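Local atomic coordinates of putative alpha-N-acetylgalactosaminidase (Bacillus halodurans C-125, PDB entry 3CC1), a protein that probably hydrolyses terminal alpha-linked N-acetylgalactosamine residues from glycoconjugates, as a glycoside hydrolase with a TIM-barrel catalytic domain and a C-terminal beta-sandwich. Residues P219-I224 / E258-H263; D241-D246 / N306-C311; L249-F254 / F373-Q378; F349-R352 / V357-A360. All blocks are in the same frame, centred on the assembly; numbering follows the deposited sequence.

Contact 1: P219-I224 / E258-H263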
loop_
_atom_site.group_PDB
_atom_site.type_symbol
_atom_site.label_atom_id
_atom_site.label_comp_id
_atom_site.label_asym_id
_atom_site.label_seq_id
_atom_site.Cartn_x
_atom_site.Cartn_y
_atom_site.Cartn_z
ATOM N N PRO A 219 -1.205 -5.471 -23.255
ATOM C CA PRO A 219 -0.740 -4.167 -22.781
ATOM C C PRO A 219 -1.094 -3.926 -21.328
ATOM O O PRO A 219 -0.617 -2.959 -20.717
ATOM C CB PRO A 219 -1.486 -3.180 -23.701
ATOM C CG PRO A 219 -2.756 -3.881 -24.043
ATOM C CD PRO A 219 -2.399 -5.367 -24.109
ATOM N N GLY A 220 -1.910 -4.802 -20.771
ATOM C CA GLY A 220 -2.480 -4.557 -19.434
ATOM C C GLY A 220 -3.599 -3.510 -19.496
ATOM O O GLY A 220 -3.951 -3.016 -20.579
ATOM N N PRO A 221 -4.173 -3.156 -18.340
ATOM C CA PRO A 221 -3.842 -3.552 -16.968
ATOM C C PRO A 221 -4.410 -4.905 -16.487
ATOM O O PRO A 221 -4.066 -5.347 -15.385
ATOM C CB PRO A 221 -4.435 -2.413 -16.141
ATOM C CG PRO A 221 -5.622 -1.988 -16.909
ATOM C CD PRO A 221 -5.255 -2.157 -18.376
ATOM N N ALA A 222 -5.281 -5.547 -17.278
ATOM C CA ALA A 222 -5.693 -6.908 -17.029
ATOM C C ALA A 222 -4.844 -7.806 -17.905
ATOM O O ALA A 222 -4.514 -7.444 -19.022
ATOM C CB ALA A 222 -7.213 -7.143 -17.344
ATOM N N PRO A 223 -4.466 -8.986 -17.402
ATOM C CA PRO A 223 -4.717 -9.549 -16.077
ATOM C C PRO A 223 -3.853 -8.927 -15.012
ATOM O O PRO A 223 -2.773 -8.362 -15.292
ATOM C CB PRO A 223 -4.393 -11.042 -16.269
ATOM C CG PRO A 223 -3.291 -10.999 -17.319
ATOM C CD PRO A 223 -3.781 -9.948 -18.281
ATOM N N ILE A 224 -4.373 -8.943 -13.805
ATOM C CA ILE A 224 -3.663 -8.387 -12.647
ATOM C C ILE A 224 -2.613 -9.401 -12.205
ATOM O O ILE A 224 -2.911 -10.567 -11.991
ATOM C CB ILE A 224 -4.623 -8.011 -11.449
ATOM C CG1 ILE A 224 -5.786 -7.106 -11.921
ATOM C CG2 ILE A 224 -3.821 -7.337 -10.313
ATOM C CD1 ILE A 224 -6.807 -6.725 -10.845
ATOM N N GLU A 258 -5.388 3.426 -12.860
ATOM C CA GLU A 258 -4.670 4.643 -12.498
ATOM C C GLU A 258 -3.194 4.457 -12.724
ATOM O O GLU A 258 -2.572 5.313 -13.325
ATOM C CB GLU A 258 -4.860 5.052 -11.041
ATOM C CG GLU A 258 -6.287 5.405 -10.674
ATOM C CD GLU A 258 -6.547 5.233 -9.135
ATOM O OE1 GLU A 258 -5.604 5.569 -8.365
ATOM O OE2 GLU A 258 -7.664 4.798 -8.748
ATOM N N VAL A 259 -2.647 3.324 -12.287
ATOM C CA VAL A 259 -1.219 3.047 -12.453
ATOM C C VAL A 259 -0.827 2.950 -13.966
ATOM O O VAL A 259 0.171 3.486 -14.420
ATOM C CB VAL A 259 -0.814 1.743 -11.668
ATOM C CG1 VAL A 259 0.576 1.306 -12.013
ATOM C CG2 VAL A 259 -0.955 1.982 -10.148
ATOM N N TRP A 260 -1.657 2.277 -14.739
ATOM C CA TRP A 260 -1.442 2.098 -16.152
ATOM C C TRP A 260 -1.341 3.445 -16.894
ATOM O O TRP A 260 -0.505 3.640 -17.795
ATOM C CB TRP A 260 -2.607 1.273 -16.707
ATOM C CG TRP A 260 -2.399 0.790 -18.075
ATOM C CD1 TRP A 260 -1.858 -0.421 -18.461
ATOM C CD2 TRP A 260 -2.704 1.500 -19.267
ATOM N NE1 TRP A 260 -1.808 -0.478 -19.838
ATOM C CE2 TRP A 260 -2.323 0.681 -20.355
ATOM C CE3 TRP A 260 -3.279 2.743 -19.530
ATOM C CZ2 TRP A 260 -2.508 1.071 -21.692
ATOM C CZ3 TRP A 260 -3.443 3.147 -20.858
ATOM C CH2 TRP A 260 -3.041 2.313 -21.927
ATOM N N GLU A 261 -2.208 4.371 -16.513
ATOM C CA GLU A 261 -2.283 5.661 -17.185
ATOM C C GLU A 261 -1.055 6.530 -16.904
ATOM O O GLU A 261 -0.760 7.425 -17.674
ATOM C CB GLU A 261 -3.517 6.452 -16.786
ATOM C CG GLU A 261 -4.818 5.916 -17.191
ATOM C CD GLU A 261 -5.063 5.928 -18.699
ATOM O OE1 GLU A 261 -4.179 6.374 -19.501
ATOM O OE2 GLU A 261 -6.170 5.459 -19.071
ATOM N N LYS A 262 -0.339 6.231 -15.826
ATOM C CA LYS A 262 0.836 7.005 -15.400
ATOM C C LYS A 262 2.114 6.464 -16.028
ATOM O O LYS A 262 3.172 7.052 -15.907
ATOM C CB LYS A 262 0.950 7.024 -13.854
ATOM N N HIS A 263 2.008 5.315 -16.686
ATOM C CA HIS A 263 3.129 4.770 -17.448
ATOM C C HIS A 263 3.269 5.439 -18.801
ATOM O O HIS A 263 2.315 6.009 -19.341
ATOM C CB HIS A 263 2.988 3.266 -17.644
ATOM C CG HIS A 263 3.344 2.472 -16.429
ATOM N ND1 HIS A 263 2.399 1.982 -15.556
ATOM C CD2 HIS A 263 4.543 2.079 -15.941
ATOM C CE1 HIS A 263 2.999 1.340 -14.574
ATOM N NE2 HIS A 263 4.300 1.381 -14.784
#

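Contact 2: D241-D246 / N306-C311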
loop_
_atom_site.group_PDB
_atom_site.type_symbol
_atom_site.label_atom_id
_atom_site.label_comp_id
_atom_site.label_asym_id
_atom_site.label_seq_id
_atom_site.Cartn_x
_atom_site.Cartn_y
_atom_site.Cartn_z
ATOM N N ASP A 241 -4.443 -12.992 -12.266
ATOM C CA ASP A 241 -5.898 -12.881 -12.096
ATOM C C ASP A 241 -6.535 -12.248 -13.334
ATOM O O ASP A 241 -6.405 -11.055 -13.577
ATOM C CB ASP A 241 -6.250 -11.968 -10.932
ATOM C CG ASP A 241 -5.829 -12.531 -9.584
ATOM O OD1 ASP A 241 -5.951 -13.743 -9.403
ATOM O OD2 ASP A 241 -5.361 -11.753 -8.721
ATOM N N ASP A 242 -7.172 -13.085 -14.127
ATOM C CA ASP A 242 -8.053 -12.624 -15.158
ATOM C C ASP A 242 -9.312 -12.022 -14.545
ATOM O O ASP A 242 -9.794 -12.441 -13.469
ATOM C CB ASP A 242 -8.404 -13.756 -16.108
ATOM C CG ASP A 242 -7.241 -14.099 -17.035
ATOM O OD1 ASP A 242 -6.749 -13.183 -17.756
ATOM O OD2 ASP A 242 -6.822 -15.268 -17.021
ATOM N N PHE A 243 -9.838 -11.045 -15.268
ATOM C CA PHE A 243 -11.024 -10.365 -14.859
ATOM C C PHE A 243 -12.215 -11.279 -14.957
ATOM O O PHE A 243 -12.443 -11.971 -15.968
ATOM C CB PHE A 243 -11.217 -9.043 -15.606
ATOM C CG PHE A 243 -12.323 -8.233 -15.038
ATOM C CD1 PHE A 243 -12.172 -7.614 -13.812
ATOM C CD2 PHE A 243 -13.544 -8.146 -15.683
ATOM C CE1 PHE A 243 -13.197 -6.897 -13.262
ATOM C CE2 PHE A 243 -14.565 -7.442 -15.132
ATOM C CZ PHE A 243 -14.400 -6.819 -13.888
ATOM N N TRP A 244 -12.973 -11.267 -13.857
ATOM C CA TRP A 244 -14.218 -12.005 -13.701
ATOM C C TRP A 244 -15.239 -11.224 -12.860
ATOM O O TRP A 244 -14.953 -10.139 -12.325
ATOM C CB TRP A 244 -13.958 -13.384 -13.034
ATOM C CG TRP A 244 -13.551 -14.472 -13.941
ATOM C CD1 TRP A 244 -12.298 -15.001 -14.090
ATOM C CD2 TRP A 244 -14.394 -15.206 -14.830
ATOM N NE1 TRP A 244 -12.315 -16.014 -15.002
ATOM C CE2 TRP A 244 -13.589 -16.161 -15.478
ATOM C CE3 TRP A 244 -15.752 -15.149 -15.141
ATOM C CZ2 TRP A 244 -14.091 -17.048 -16.421
ATOM C CZ3 TRP A 244 -16.244 -16.019 -16.063
ATOM C CH2 TRP A 244 -15.413 -16.991 -16.679
ATOM N N ASP A 245 -16.428 -11.815 -12.736
ATOM C CA ASP A 245 -17.563 -11.261 -11.934
ATOM C C ASP A 245 -17.348 -11.420 -10.420
ATOM O O ASP A 245 -18.059 -12.173 -9.720
ATOM C CB ASP A 245 -18.921 -11.856 -12.379
ATOM C CG ASP A 245 -18.952 -13.373 -12.355
ATOM O OD1 ASP A 245 -17.936 -14.037 -12.699
ATOM O OD2 ASP A 245 -20.009 -13.908 -12.014
ATOM N N ASP A 246 -16.314 -10.752 -9.931
ATOM C CA ASP A 246 -16.094 -10.636 -8.492
ATOM C C ASP A 246 -15.689 -9.228 -8.159
ATOM O O ASP A 246 -14.839 -8.639 -8.824
ATOM C CB ASP A 246 -15.025 -11.602 -7.987
ATOM C CG ASP A 246 -14.948 -11.629 -6.455
ATOM O OD1 ASP A 246 -14.181 -10.809 -5.881
ATOM O OD2 ASP A 246 -15.630 -12.490 -5.828
ATOM N N ASN A 306 -18.748 1.791 -16.961
ATOM C CA ASN A 306 -18.369 3.209 -16.915
ATOM C C ASN A 306 -16.846 3.381 -17.011
ATOM O O ASN A 306 -16.351 4.230 -17.730
ATOM C CB ASN A 306 -18.917 3.892 -15.650
ATOM C CG ASN A 306 -20.420 4.186 -15.740
ATOM O OD1 ASN A 306 -20.971 4.369 -16.837
ATOM N ND2 ASN A 306 -21.080 4.239 -14.595
ATOM N N LEU A 307 -16.111 2.573 -16.270
ATOM C CA LEU A 307 -14.653 2.652 -16.258
ATOM C C LEU A 307 -14.066 2.187 -17.597
ATOM O O LEU A 307 -13.145 2.827 -18.162
ATOM C CB LEU A 307 -14.065 1.822 -15.077
ATOM C CG LEU A 307 -12.539 1.696 -15.097
ATOM C CD1 LEU A 307 -11.920 3.095 -14.977
ATOM C CD2 LEU A 307 -11.973 0.725 -13.993
ATOM N N TRP A 308 -14.585 1.070 -18.101
ATOM C CA TRP A 308 -14.175 0.500 -19.381
ATOM C C TRP A 308 -14.449 1.498 -20.505
ATOM O O TRP A 308 -13.636 1.683 -21.376
ATOM C CB TRP A 308 -14.937 -0.794 -19.713
ATOM C CG TRP A 308 -14.363 -2.134 -19.240
ATOM C CD1 TRP A 308 -14.189 -3.236 -20.014
ATOM C CD2 TRP A 308 -13.957 -2.523 -17.903
ATOM N NE1 TRP A 308 -13.697 -4.277 -19.269
ATOM C CE2 TRP A 308 -13.550 -3.872 -17.970
ATOM C CE3 TRP A 308 -13.876 -1.864 -16.679
ATOM C CZ2 TRP A 308 -13.106 -4.567 -16.865
ATOM C CZ3 TRP A 308 -13.423 -2.576 -15.558
ATOM C CH2 TRP A 308 -13.041 -3.904 -15.668
ATOM N N ALA A 309 -15.592 2.146 -20.455
ATOM C CA ALA A 309 -15.944 3.181 -21.463
ATOM C C ALA A 309 -14.983 4.366 -21.430
ATOM O O ALA A 309 -14.400 4.720 -22.433
ATOM C CB ALA A 309 -17.388 3.683 -21.256
ATOM N N ILE A 310 -14.785 4.931 -20.246
ATOM C CA ILE A 310 -14.061 6.191 -20.088
ATOM C C ILE A 310 -12.567 6.013 -20.324
ATOM O O ILE A 310 -11.889 6.965 -20.685
ATOM C CB ILE A 310 -14.316 6.816 -18.691
ATOM C CG1 ILE A 310 -14.063 8.339 -18.714
ATOM C CG2 ILE A 310 -13.449 6.136 -17.617
ATOM C CD1 ILE A 310 -15.272 9.151 -18.989
ATOM N N CYS A 311 -12.045 4.790 -20.205
ATOM C CA CYS A 311 -10.615 4.604 -20.486
ATOM C C CYS A 311 -10.279 3.973 -21.870
ATOM O O CYS A 311 -9.113 3.748 -22.197
ATOM C CB CYS A 311 -9.918 3.901 -19.324
ATOM S SG CYS A 311 -10.105 2.171 -19.315
#

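Contact 3: L249-F254 / F373-Q378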
loop_
_atom_site.group_PDB
_atom_site.type_symbol
_atom_site.label_atom_id
_atom_site.label_comp_id
_atom_site.label_asym_id
_atom_site.label_seq_id
_atom_site.Cartn_x
_atom_site.Cartn_y
_atom_site.Cartn_z
ATOM N N LEU A 249 -11.990 -8.070 -7.835
ATOM C CA LEU A 249 -11.256 -7.787 -9.083
ATOM C C LEU A 249 -11.652 -6.440 -9.701
ATOM O O LEU A 249 -10.815 -5.712 -10.265
ATOM C CB LEU A 249 -11.468 -8.920 -10.072
ATOM C CG LEU A 249 -11.028 -10.317 -9.562
ATOM C CD1 LEU A 249 -11.546 -11.365 -10.537
ATOM C CD2 LEU A 249 -9.526 -10.329 -9.456
ATOM N N LEU A 250 -12.941 -6.123 -9.659
ATOM C CA LEU A 250 -13.390 -4.819 -10.209
ATOM C C LEU A 250 -12.801 -3.674 -9.385
ATOM O O LEU A 250 -12.218 -2.710 -9.923
ATOM C CB LEU A 250 -14.929 -4.762 -10.267
ATOM C CG LEU A 250 -15.585 -3.535 -10.866
ATOM C CD1 LEU A 250 -14.944 -3.050 -12.195
ATOM C CD2 LEU A 250 -17.134 -3.793 -11.022
ATOM N N TYR A 251 -12.903 -3.796 -8.072
ATOM C CA TYR A 251 -12.310 -2.821 -7.175
ATOM C C TYR A 251 -10.837 -2.606 -7.524
ATOM O O TYR A 251 -10.392 -1.476 -7.644
ATOM C CB TYR A 251 -12.383 -3.264 -5.720
ATOM C CG TYR A 251 -11.749 -2.302 -4.764
ATOM C CD1 TYR A 251 -12.470 -1.261 -4.241
ATOM C CD2 TYR A 251 -10.438 -2.451 -4.362
ATOM C CE1 TYR A 251 -11.908 -0.368 -3.355
ATOM C CE2 TYR A 251 -9.863 -1.593 -3.465
ATOM C CZ TYR A 251 -10.603 -0.530 -2.962
ATOM O OH TYR A 251 -10.079 0.389 -2.062
ATOM N N GLN A 252 -10.083 -3.686 -7.658
ATOM C CA GLN A 252 -8.640 -3.553 -7.917
ATOM C C GLN A 252 -8.325 -2.955 -9.263
ATOM O O GLN A 252 -7.309 -2.271 -9.419
ATOM C CB GLN A 252 -7.908 -4.878 -7.767
ATOM C CG GLN A 252 -7.934 -5.470 -6.368
ATOM C CD GLN A 252 -7.322 -6.853 -6.371
ATOM O OE1 GLN A 252 -6.109 -6.984 -6.405
ATOM N NE2 GLN A 252 -8.152 -7.882 -6.351
HETATM N N MSE A 253 -9.219 -3.165 -10.229
HETATM C CA MSE A 253 -9.026 -2.631 -11.595
HETATM C C MSE A 253 -8.900 -1.116 -11.573
HETATM O O MSE A 253 -8.170 -0.554 -12.374
HETATM C CB MSE A 253 -10.114 -3.123 -12.577
HETATM C CG MSE A 253 -9.692 -3.045 -14.078
HETATM SE SE MSE A 253 -8.101 -4.074 -14.475
HETATM C CE MSE A 253 -8.647 -5.685 -13.720
ATOM N N PHE A 254 -9.598 -0.457 -10.647
ATOM C CA PHE A 254 -9.567 1.003 -10.569
ATOM C C PHE A 254 -8.172 1.490 -10.294
ATOM O O PHE A 254 -7.667 2.358 -11.012
ATOM C CB PHE A 254 -10.616 1.582 -9.586
ATOM C CG PHE A 254 -12.000 1.594 -10.151
ATOM C CD1 PHE A 254 -12.792 0.450 -10.110
ATOM C CD2 PHE A 254 -12.509 2.727 -10.770
ATOM C CE1 PHE A 254 -14.052 0.447 -10.674
ATOM C CE2 PHE A 254 -13.747 2.745 -11.322
ATOM C CZ PHE A 254 -14.549 1.613 -11.272
ATOM N N PHE A 373 -17.364 7.502 -9.032
ATOM C CA PHE A 373 -17.439 6.140 -8.563
ATOM C C PHE A 373 -17.346 6.059 -7.044
ATOM O O PHE A 373 -16.402 6.582 -6.456
ATOM C CB PHE A 373 -16.247 5.310 -9.117
ATOM C CG PHE A 373 -16.159 5.233 -10.615
ATOM C CD1 PHE A 373 -15.408 6.157 -11.317
ATOM C CD2 PHE A 373 -16.752 4.202 -11.313
ATOM C CE1 PHE A 373 -15.262 6.056 -12.685
ATOM C CE2 PHE A 373 -16.621 4.109 -12.702
ATOM C CZ PHE A 373 -15.861 5.036 -13.373
ATOM N N ASN A 374 -18.320 5.411 -6.410
ATOM C CA ASN A 374 -18.184 5.058 -5.025
ATOM C C ASN A 374 -17.702 3.609 -4.916
ATOM O O ASN A 374 -18.482 2.686 -5.018
ATOM C CB ASN A 374 -19.486 5.247 -4.261
ATOM C CG ASN A 374 -19.355 4.815 -2.831
ATOM O OD1 ASN A 374 -18.240 4.666 -2.344
ATOM N ND2 ASN A 374 -20.483 4.597 -2.148
ATOM N N LEU A 375 -16.409 3.430 -4.646
ATOM C CA LEU A 375 -15.787 2.087 -4.539
ATOM C C LEU A 375 -15.895 1.510 -3.121
ATOM O O LEU A 375 -15.432 0.421 -2.842
ATOM C CB LEU A 375 -14.315 2.145 -4.938
ATOM C CG LEU A 375 -14.011 2.630 -6.347
ATOM C CD1 LEU A 375 -12.516 2.431 -6.571
ATOM C CD2 LEU A 375 -14.898 1.885 -7.364
ATOM N N HIS A 376 -16.515 2.266 -2.244
ATOM C CA HIS A 376 -16.590 1.916 -0.836
ATOM C C HIS A 376 -17.754 0.994 -0.568
ATOM O O HIS A 376 -18.652 0.861 -1.398
ATOM C CB HIS A 376 -16.752 3.182 0.021
ATOM C CG HIS A 376 -16.109 3.058 1.359
ATOM N ND1 HIS A 376 -14.798 2.639 1.507
ATOM C CD2 HIS A 376 -16.591 3.265 2.610
ATOM C CE1 HIS A 376 -14.504 2.600 2.797
ATOM N NE2 HIS A 376 -15.571 2.979 3.484
ATOM N N ASP A 377 -17.770 0.388 0.618
ATOM C CA ASP A 377 -18.813 -0.587 0.928
ATOM C C ASP A 377 -19.943 0.025 1.738
ATOM O O ASP A 377 -20.812 -0.680 2.247
ATOM C CB ASP A 377 -18.264 -1.794 1.670
ATOM C CG ASP A 377 -17.347 -2.662 0.822
ATOM O OD1 ASP A 377 -17.411 -2.723 -0.447
ATOM O OD2 ASP A 377 -16.517 -3.309 1.477
ATOM N N GLN A 378 -19.924 1.338 1.857
ATOM C CA GLN A 378 -21.067 2.082 2.391
ATOM C C GLN A 378 -21.320 3.295 1.476
ATOM O O GLN A 378 -20.460 3.655 0.679
ATOM C CB GLN A 378 -20.859 2.504 3.861
ATOM C CG GLN A 378 -21.179 1.376 4.918
#

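Contact 4: F349-R352 / V357-A360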
loop_
_atom_site.group_PDB
_atom_site.type_symbol
_atom_site.label_atom_id
_atom_site.label_comp_id
_atom_site.label_asym_id
_atom_site.label_seq_id
_atom_site.Cartn_x
_atom_site.Cartn_y
_atom_site.Cartn_z
ATOM N N PHE A 349 -7.706 10.345 -15.705
ATOM C CA PHE A 349 -7.972 10.149 -14.285
ATOM C C PHE A 349 -8.036 11.539 -13.609
ATOM O O PHE A 349 -7.160 12.344 -13.823
ATOM C CB PHE A 349 -6.864 9.261 -13.706
ATOM C CG PHE A 349 -6.870 9.151 -12.197
ATOM C CD1 PHE A 349 -7.911 8.578 -11.534
ATOM C CD2 PHE A 349 -5.821 9.625 -11.463
ATOM C CE1 PHE A 349 -7.907 8.489 -10.160
ATOM C CE2 PHE A 349 -5.827 9.526 -10.089
ATOM C CZ PHE A 349 -6.893 8.966 -9.447
ATOM N N VAL A 350 -9.081 11.828 -12.822
ATOM C CA VAL A 350 -9.246 13.168 -12.200
ATOM C C VAL A 350 -8.855 13.174 -10.712
ATOM O O VAL A 350 -8.051 13.999 -10.268
ATOM C CB VAL A 350 -10.682 13.737 -12.439
ATOM C CG1 VAL A 350 -10.916 15.014 -11.661
ATOM C CG2 VAL A 350 -10.925 13.928 -13.940
ATOM N N TYR A 351 -9.408 12.266 -9.936
ATOM C CA TYR A 351 -9.093 12.205 -8.535
ATOM C C TYR A 351 -9.421 10.857 -7.914
ATOM O O TYR A 351 -10.216 10.086 -8.403
ATOM C CB TYR A 351 -9.755 13.366 -7.720
ATOM C CG TYR A 351 -11.253 13.263 -7.455
ATOM C CD1 TYR A 351 -11.782 12.241 -6.669
ATOM C CD2 TYR A 351 -12.116 14.209 -7.929
ATOM C CE1 TYR A 351 -13.136 12.144 -6.423
ATOM C CE2 TYR A 351 -13.492 14.147 -7.650
ATOM C CZ TYR A 351 -13.987 13.114 -6.883
ATOM O OH TYR A 351 -15.325 13.048 -6.563
ATOM N N ARG A 352 -8.711 10.572 -6.849
ATOM C CA ARG A 352 -9.137 9.532 -5.952
ATOM C C ARG A 352 -8.863 9.927 -4.517
ATOM O O ARG A 352 -7.745 10.324 -4.166
ATOM C CB ARG A 352 -8.411 8.231 -6.262
ATOM C CG ARG A 352 -8.770 7.169 -5.259
ATOM C CD ARG A 352 -8.321 5.822 -5.774
ATOM N NE ARG A 352 -8.840 4.733 -4.957
ATOM C CZ ARG A 352 -8.890 3.464 -5.355
ATOM N NH1 ARG A 352 -8.527 3.141 -6.576
ATOM N NH2 ARG A 352 -9.372 2.531 -4.530
ATOM N N VAL A 357 -13.729 8.072 -6.583
ATOM C CA VAL A 357 -12.920 8.182 -7.764
ATOM C C VAL A 357 -13.655 8.945 -8.862
ATOM O O VAL A 357 -14.862 8.809 -9.030
ATOM C CB VAL A 357 -12.519 6.766 -8.323
ATOM C CG1 VAL A 357 -11.617 6.911 -9.542
ATOM C CG2 VAL A 357 -11.880 5.906 -7.218
ATOM N N ALA A 358 -12.909 9.753 -9.599
ATOM C CA ALA A 358 -13.446 10.525 -10.764
ATOM C C ALA A 358 -12.527 10.348 -11.971
ATOM O O ALA A 358 -11.306 10.241 -11.805
ATOM C CB ALA A 358 -13.608 12.026 -10.382
ATOM N N TRP A 359 -13.124 10.169 -13.155
ATOM C CA TRP A 359 -12.419 10.158 -14.435
ATOM C C TRP A 359 -13.232 11.102 -15.351
ATOM O O TRP A 359 -14.409 11.364 -15.082
ATOM C CB TRP A 359 -12.383 8.760 -15.097
ATOM C CG TRP A 359 -11.430 7.770 -14.490
ATOM C CD1 TRP A 359 -11.525 7.208 -13.244
ATOM C CD2 TRP A 359 -10.289 7.179 -15.098
ATOM N NE1 TRP A 359 -10.493 6.366 -13.029
ATOM C CE2 TRP A 359 -9.716 6.319 -14.147
ATOM C CE3 TRP A 359 -9.691 7.304 -16.341
ATOM C CZ2 TRP A 359 -8.581 5.585 -14.397
ATOM C CZ3 TRP A 359 -8.566 6.604 -16.587
ATOM C CH2 TRP A 359 -8.013 5.736 -15.616
ATOM N N ALA A 360 -12.602 11.591 -16.410
ATOM C CA ALA A 360 -13.236 12.483 -17.378
ATOM C C ALA A 360 -12.771 12.243 -18.813
ATOM O O ALA A 360 -11.709 11.642 -19.093
ATOM C CB ALA A 360 -13.003 13.947 -16.972
#

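Contact 1: P219-I224 / E258-H263
Trp260, near the end of helix 247-262, reaches across to the proline-rich loop 219-224 and meets it with the pyrrole side of its indole. Its first torsion sets CG anti to the backbone N (chi1 -169°), beside the carbonyl carbon, and carries the ring off the helix toward the loop. There NE1 donates to the carbonyl oxygen of Pro219, 2.9 Å from NE1 to O, with an angle of 158° at the hydrogen. The acceptor lies almost exactly in the indole plane, whereas NE1 stands well above the carbonyl plane of Pro219, off its lone pairs. The carbonyl oxygen of Gly220 is also near, at 3.4 Å from Trp260 NE1, but its angle is too poor for a bond.

Pro221, behind a cis peptide, crosses the indole obliquely and sets its CD over one face. This CD sits 4.1 Å from the centroid of the five-membered ring, a CH-pi contact, and is 3.8 Å from Trp260 CD1. A polar grip at the edge and an apolar one over a face together probably limit how far the indole can tilt. Pro270 packs against both Pro221 and Trp260, and Met2 also touches the indole. The loop runs from strand 214-216 of the barrel's parallel sheet to strand 224-225, so the contact joins this connection to the last turns of helix 247-262.

Contact 2: D241-D246 / N306-C311
Phe243 and Trp308 meet from opposite directions, and their two rings make the whole direct contact between the loop 241-246 and the end of helix 298-310. The benzo edge of the indole is turned to one face of the phenyl ring, in a tilted edge-to-face pair with centroids 4.9 Å apart and planes at 52°. Trp308 CZ2 stands over that face, displaced toward its rim, at 3.7 Å from Phe243 CE2. The neighbouring CH2 comes equally close to the far end of the ring, 3.7 Å from Phe243 CZ, so two adjacent indole carbons share the phenyl face. A first torsion near trans (chi1 -171°) places Phe243 CG beside its own carbonyl carbon and sends the ring toward the helix.

Both aromatic residues are buried, and the pair bridges a long excursion of the chain within the alpha-galactosidase-type TIM-barrel domain, with helix 247-262 packed alongside. Leu250 and Met253 of that helix touch the indole, as do Cys272 and Leu275 from loops. The polar end of the indole is satisfied too: NE1 of Trp308 donates to the carbonyl oxygen of Gly273, which helps fix how the ring is turned. Beyond the phenyl ring the loop is anchored by charge, Asp245 forming a salt bridge with Arg292, while Asp246 occupies the N-cap position of helix 247-262.

Contact 3: L249-F254 / F373-Q378
Segment 249-254 of helix 247-262 faces the end of strand 368-374 and the turn after it, the backbones coming nearest at Tyr251 and Leu375, whose CA atoms are 6.6 Å apart. Leu375, in the turn just past the strand, makes most of the apolar contact. Its CD2 lies over the centre of one face of the Phe254 ring, 3.7 Å from the centroid in a CH-pi contact, while the other methyl, CD1, reaches back to Phe254 CB at 3.7 Å. Leu375 CB rests against Tyr251 CE1, and its carbonyl oxygen lies at the edge of the tyrosine ring near its plane.

The same phenyl ring also presents an edge to Phe373: CE2 of Phe254 is only 3.3 Å from Phe373 CD2, and the planes meet at 68° in an edge-to-face pair. With chi1 at -77°, Phe254 CG is anti to the carbonyl carbon, and the ring reaches both partners. This is an interface between domains, a helix of the TIM-barrel part lying against the C-terminal beta-sandwich. Asn374 and the residues after it form an Asx turn, in which Asn374 OD1 accepts from His376 N at 3.0 Å. Asn374 ND2 in turn donates almost straight, at 177°, to the carbonyl oxygen of Gln378. Asp355 hydrogen-bonds both Tyr251 OH and His376 ND1, so one carboxylate bridges the helix and the turn.

Contact 4: F349-R352 / V357-A360
Val350 and Tyr351 both turn their backbone N-H groups on the carbonyl oxygen of Ala358, at 2.9 Å from Val350 N and, more weakly, 3.3 Å from Tyr351 N. The return bond runs from Ala358 N to Tyr351 O at 3.0 Å. Either side of this bonded region, Phe349 faces Trp359 and Arg352 faces Val357 as non-hydrogen-bonded pairs.

Of the aromatic contacts, Phe349 sets CB over the six-membered ring of Trp359, 4.0 Å from its centroid, while its ring turns an edge to the indole face with planes at 64°. On the other face of the sheet, Ala358 CB lies over the Tyr351 ring, 3.5 Å from the centroid. Tyr351 CG sits between backbone N and carbonyl carbon (chi1 75°), a rotation that folds the ring over the alanine methyl, and its OH is held by Gln383 O.

Among apolar contacts, Val350 CG2 packs on Ala360 CB at 3.7 Å, and Val357 CG2 lies 3.8 Å from Arg352 CD. Of the charged contacts, the extended arginine's guanidinium has Val357 CG2 over one face and goes on to salt bridges with Glu258 and Asp355, which would probably fix its plane.

Two successive residues opposite one make a classic beta bulge, here in the antiparallel hairpin 345-353/356-362, at one side of this chain's sandwich sheet, where the backbones of Val350 and Arg352 also hydrogen-bond a neighbouring subunit.

In the fold
From the N terminus, the chain first enters contact 1 at 219-224, then contact 2 at 241-246, then helix 247-262, which carries 249-254 of contact 3 and most of 258-263 of contact 1. Contact 1 closes there, crossing contacts 2 and 3, whose first segments lie inside its loop. Contact 2 closes at 306-311, crossing contact 3 in turn. Contact 4 is a short hairpin nested within the long loop that contact 3 closes at 373-378. Contacts 1 and 2 thus tie parts of the barrel domain together, contact 4 pairs the first two strands of the sandwich sheet, and contact 3 joins the two domains; contacts 3 and 4 meet in that sheet, where strands 356-362 and 368-374 are neighbours.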